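Local coordinates for HpuA (Kingella denitrificans ATCC 33394, PDB 5EC6), which binds haemoglobin as an outer-membrane lipoprotein receptor, probably helping the bacterium to acquire iron from its host's haem, at residues T287-F290 with L296-S299; F138-S143 with V148-G153. One frame throughout, in Å; residues are numbered along the deposited sequence.

Contact 1: residues T287-F290 with L296-S299; sequences TVNF and LNAS
CG of Asn297 stands beside its own backbone N (chi1 -66°), and CG of Phe290 is set in the same way; these torsions help to hold the amide of Asn297 alongside the Phe290 ring, the two side chains running antiparallel. OD1 of Asn297 meets the start of the turn: Phe290 N donates to Asn297 OD1 at 2.7 Å, almost straight at the hydrogen (165°) but from above the carbonyl plane. The same oxygen lies at the edge of the Phe290 ring. ND2 of Asn297 makes a weak, bent bond to OD1 of Asn289 (3.3 Å), the two amide planes being 58° apart, while Gly291 serves both groups, its N donating to Asn289 OD1 and its O accepting from Asn297 ND2. Asparagine suits both places, offering a donor and an acceptor on a short arm. This is the turn end of the hairpin of strands 283-289 and 298-308, part of the eight-stranded antiparallel barrel in the C-terminal half of the chain. Deeper in, Val288 and Ala298 form a hydrogen-bonded pair, with Val288 N to Ala298 O 2.8 Å and Ala298 N to Val288 O 3.0 Å; Arg183 of strand 174-185 packs on the small Ala298. At the turn, Leu296 runs roughly perpendicular to the Phe290 side chain, CB of Leu296 touching CD2 of Phe290 at 3.4 Å and CD1 of Leu296 lying over a ring face.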
loop_
_atom_site.group_PDB
_atom_site.type_symbol
_atom_site.label_atom_id
_atom_site.label_comp_id
_atom_site.label_asym_id
_atom_site.label_seq_id
_atom_site.Cartn_x
_atom_site.Cartn_y
_atom_site.Cartn_z
ATOM N N THR A 287 3.033 -7.079 -4.171
ATOM C CA THR A 287 2.564 -8.394 -3.752
ATOM C C THR A 287 3.736 -9.367 -3.728
ATOM O O THR A 287 4.756 -9.168 -4.411
ATOM C CB THR A 287 1.447 -8.942 -4.672
ATOM O OG1 THR A 287 1.910 -8.992 -6.027
ATOM C CG2 THR A 287 0.192 -8.080 -4.550
ATOM N N VAL A 288 3.534 -10.427 -2.955
ATOM C CA VAL A 288 4.479 -11.551 -2.934
ATOM C C VAL A 288 3.669 -12.813 -3.088
ATOM O O VAL A 288 2.776 -13.044 -2.301
ATOM C CB VAL A 288 5.351 -11.630 -1.654
ATOM C CG1 VAL A 288 6.404 -12.691 -1.850
ATOM C CG2 VAL A 288 6.014 -10.310 -1.348
ATOM N N ASN A 289 3.933 -13.577 -4.146
ATOM C CA ASN A 289 3.073 -14.673 -4.560
ATOM C C ASN A 289 3.871 -15.984 -4.561
ATOM O O ASN A 289 4.788 -16.152 -5.391
ATOM C CB ASN A 289 2.521 -14.417 -5.949
ATOM C CG ASN A 289 1.360 -15.328 -6.296
ATOM O OD1 ASN A 289 1.337 -16.532 -5.943
ATOM N ND2 ASN A 289 0.371 -14.757 -7.011
ATOM N N PHE A 290 3.503 -16.869 -3.623
ATOM C CA PHE A 290 4.182 -18.157 -3.422
ATOM C C PHE A 290 3.459 -19.300 -4.176
ATOM O O PHE A 290 3.873 -20.458 -4.106
ATOM C CB PHE A 290 4.230 -18.450 -1.924
ATOM C CG PHE A 290 5.058 -17.475 -1.147
ATOM C CD1 PHE A 290 6.440 -17.660 -0.998
ATOM C CD2 PHE A 290 4.483 -16.324 -0.623
ATOM C CE1 PHE A 290 7.211 -16.770 -0.285
ATOM C CE2 PHE A 290 5.253 -15.401 0.059
ATOM C CZ PHE A 290 6.639 -15.627 0.233
ATOM N N LEU A 296 0.561 -18.107 2.135
ATOM C CA LEU A 296 1.749 -17.315 2.353
ATOM C C LEU A 296 1.679 -16.000 1.587
ATOM O O LEU A 296 2.484 -15.105 1.842
ATOM C CB LEU A 296 3.014 -18.062 1.959
ATOM C CG LEU A 296 3.245 -19.375 2.701
ATOM C CD1 LEU A 296 4.497 -20.028 2.145
ATOM C CD2 LEU A 296 3.370 -19.150 4.203
ATOM N N ASN A 297 0.747 -15.899 0.638
ATOM C CA ASN A 297 0.753 -14.718 -0.256
ATOM C C ASN A 297 0.455 -13.459 0.529
ATOM O O ASN A 297 -0.326 -13.429 1.488
ATOM C CB ASN A 297 -0.244 -14.869 -1.404
ATOM C CG ASN A 297 0.134 -15.998 -2.360
ATOM O OD1 ASN A 297 1.199 -16.589 -2.215
ATOM N ND2 ASN A 297 -0.672 -16.218 -3.387
ATOM N N ALA A 298 1.111 -12.384 0.105
ATOM C CA ALA A 298 1.114 -11.112 0.875
ATOM C C ALA A 298 0.927 -9.929 -0.053
ATOM O O ALA A 298 1.372 -9.957 -1.208
ATOM C CB ALA A 298 2.412 -10.928 1.620
ATOM N N SER A 299 0.323 -8.880 0.473
ATOM C CA SER A 299 0.521 -7.530 -0.060
ATOM C C SER A 299 1.285 -6.680 0.930
ATOM O O SER A 299 1.435 -7.012 2.090
ATOM C CB SER A 299 -0.826 -6.891 -0.438
ATOM O OG SER A 299 -1.672 -6.800 0.711
#

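Contact 2: residues F138-S143 with V148-G153; sequences FGAWMS and VSLFAG
The hairpin of strands 136-142 and 148-154 brings these segments together as antiparallel neighbours, with strand 115-118 beside the first and strand 40-43 beside the second. Two hydrogen-bonded pairs hold them. In Gly139 with Phe151, Gly139 N reaches Phe151 O and Phe151 N reaches Gly139 O, both at 2.9 Å; in Trp141 with Ser149, Trp141 N to Ser149 O is 2.9 Å and Ser149 N to Trp141 O is 2.8 Å. On one face of the sheet, Phe138, Ala140 and Met142 sit opposite Ala152, Leu150 and Val148. CB of Ala152 lies 3.8 Å from CB of Phe138, whose ring leads away, and the small Ala140 sets its CB beside the CD2 branch of the larger Leu150. The flexible Met142 bends at chi3 and lays its CE against CG2 of Val148 (3.8 Å). Strand 174-185 covers this apolar face through Ile180 and Val184. On the other face, Ser149 OG hydrogen-bonds to Gly46 O and Gln45 N, and the indole of Trp141 packs on Ala75, Pro76 and Leu110. CG of Phe151 stands between its backbone N and carbonyl carbon (chi1 69°), which lays the ring across the neighbouring strand. Gly139 CA lies over the ring face in a CH-pi contact, 4.1 Å from the centroid, and the backbone N of Gly139 sits above the ring centre. Having no side chain, Gly139 lets the ring cover its backbone, and Tyr73 stacks with the same phenyl group. An aromatic residue covering a cross-strand glycine in this way is the pairing known from antiparallel sheets as aromatic rescue of glycine.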
loop_
_atom_site.group_PDB
_atom_site.type_symbol
_atom_site.label_atom_id
_atom_site.label_comp_id
_atom_site.label_asym_id
_atom_site.label_seq_id
_atom_site.Cartn_x
_atom_site.Cartn_y
_atom_site.Cartn_z
ATOM N N PHE A 138 -3.375 -0.684 0.249
ATOM C CA PHE A 138 -3.128 -2.128 0.113
ATOM C C PHE A 138 -4.048 -2.869 1.040
ATOM O O PHE A 138 -4.552 -2.297 2.015
ATOM C CB PHE A 138 -1.630 -2.495 0.302
ATOM C CG PHE A 138 -1.124 -2.411 1.713
ATOM C CD1 PHE A 138 -0.817 -1.177 2.309
ATOM C CD2 PHE A 138 -0.932 -3.552 2.462
ATOM C CE1 PHE A 138 -0.318 -1.103 3.588
ATOM C CE2 PHE A 138 -0.492 -3.474 3.774
ATOM C CZ PHE A 138 -0.176 -2.262 4.333
ATOM N N GLY A 139 -4.262 -4.140 0.728
ATOM C CA GLY A 139 -5.227 -4.920 1.464
ATOM C C GLY A 139 -5.485 -6.232 0.806
ATOM O O GLY A 139 -4.620 -6.809 0.120
ATOM N N ALA A 140 -6.679 -6.782 1.094
ATOM C CA ALA A 140 -7.062 -8.105 0.573
ATOM C C ALA A 140 -8.552 -8.182 0.468
ATOM O O ALA A 140 -9.276 -7.604 1.309
ATOM C CB ALA A 140 -6.582 -9.213 1.483
ATOM N N TRP A 141 -8.997 -8.951 -0.528
ATOM C CA TRP A 141 -10.384 -9.350 -0.652
ATOM C C TRP A 141 -10.432 -10.879 -0.568
ATOM O O TRP A 141 -9.576 -11.580 -1.127
ATOM C CB TRP A 141 -10.939 -8.855 -1.957
ATOM C CG TRP A 141 -12.339 -9.323 -2.339
ATOM C CD1 TRP A 141 -13.512 -8.691 -2.091
ATOM C CD2 TRP A 141 -12.665 -10.486 -3.139
ATOM N NE1 TRP A 141 -14.575 -9.390 -2.654
ATOM C CE2 TRP A 141 -14.067 -10.490 -3.321
ATOM C CE3 TRP A 141 -11.910 -11.518 -3.687
ATOM C CZ2 TRP A 141 -14.715 -11.487 -4.044
ATOM C CZ3 TRP A 141 -12.565 -12.496 -4.459
ATOM C CH2 TRP A 141 -13.948 -12.463 -4.614
ATOM N N MET A 142 -11.435 -11.367 0.141
ATOM C CA MET A 142 -11.684 -12.818 0.224
ATOM C C MET A 142 -13.020 -13.119 -0.427
ATOM O O MET A 142 -13.994 -12.437 -0.123
ATOM C CB MET A 142 -11.670 -13.275 1.665
ATOM C CG MET A 142 -12.021 -14.751 1.810
ATOM S SD MET A 142 -12.228 -15.215 3.548
ATOM C CE MET A 142 -10.502 -15.467 3.759
ATOM N N SER A 143 -13.061 -14.144 -1.280
ATOM C CA SER A 143 -14.329 -14.579 -1.898
ATOM C C SER A 143 -15.207 -15.358 -0.894
ATOM O O SER A 143 -14.729 -15.804 0.169
ATOM C CB SER A 143 -14.104 -15.427 -3.148
ATOM O OG SER A 143 -13.744 -16.739 -2.806
ATOM N N VAL A 148 -8.479 -15.842 -1.893
ATOM C CA VAL A 148 -8.081 -14.471 -1.497
ATOM C C VAL A 148 -7.330 -13.840 -2.658
ATOM O O VAL A 148 -6.509 -14.492 -3.314
ATOM C CB VAL A 148 -7.200 -14.536 -0.213
ATOM C CG1 VAL A 148 -6.608 -13.178 0.187
ATOM C CG2 VAL A 148 -8.016 -15.035 0.951
ATOM N N SER A 149 -7.575 -12.540 -2.896
ATOM C CA SER A 149 -6.715 -11.720 -3.755
ATOM C C SER A 149 -6.172 -10.543 -2.963
ATOM O O SER A 149 -6.948 -9.680 -2.513
ATOM C CB SER A 149 -7.453 -11.247 -4.984
ATOM O OG SER A 149 -6.574 -10.560 -5.827
ATOM N N LEU A 150 -4.871 -10.577 -2.716
ATOM C CA LEU A 150 -4.199 -9.484 -1.994
ATOM C C LEU A 150 -3.758 -8.468 -3.017
ATOM O O LEU A 150 -3.389 -8.834 -4.156
ATOM C CB LEU A 150 -3.060 -9.990 -1.158
ATOM C CG LEU A 150 -3.430 -11.074 -0.131
ATOM C CD1 LEU A 150 -3.039 -12.471 -0.643
ATOM C CD2 LEU A 150 -2.954 -10.789 1.304
ATOM N N PHE A 151 -3.837 -7.166 -2.650
ATOM C CA PHE A 151 -3.553 -6.105 -3.604
ATOM C C PHE A 151 -2.782 -4.963 -2.954
ATOM O O PHE A 151 -2.815 -4.731 -1.744
ATOM C CB PHE A 151 -4.838 -5.514 -4.229
ATOM C CG PHE A 151 -5.681 -4.739 -3.259
ATOM C CD1 PHE A 151 -6.593 -5.379 -2.457
ATOM C CD2 PHE A 151 -5.539 -3.357 -3.168
ATOM C CE1 PHE A 151 -7.356 -4.641 -1.541
ATOM C CE2 PHE A 151 -6.267 -2.645 -2.244
ATOM C CZ PHE A 151 -7.173 -3.283 -1.455
ATOM N N ALA A 152 -2.085 -4.243 -3.820
ATOM C CA ALA A 152 -1.488 -2.928 -3.504
ATOM C C ALA A 152 -1.655 -2.103 -4.775
ATOM O O ALA A 152 -1.258 -2.512 -5.856
ATOM C CB ALA A 152 -0.023 -3.007 -3.124
ATOM N N GLY A 153 -2.318 -0.954 -4.668
ATOM C CA GLY A 153 -2.521 -0.145 -5.849
ATOM C C GLY A 153 -2.634 1.344 -5.532
ATOM O O GLY A 153 -2.860 1.734 -4.392
#

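Contact 2 closes before contact 1 opens along the chain, yet they lie about 10 Å apart, centre to centre. Each lies in a hairpin, one of strands 136-142 and 148-154, the other of strands 283-289 and 298-308, and strand 174-185 lies against both: it pairs with strand 298-308 to close the barrel and packs over the apolar face of the earlier hairpin. The two meet directly where Ser299 OG makes a probable hydrogen bond to Gly139 O (3.0 Å), while CD1 of Leu150 packs on Asn297 O and CG2 of Thr287 on Leu150 O. Through these residues the C-terminal barrel of the receptor packs against the earlier hairpin.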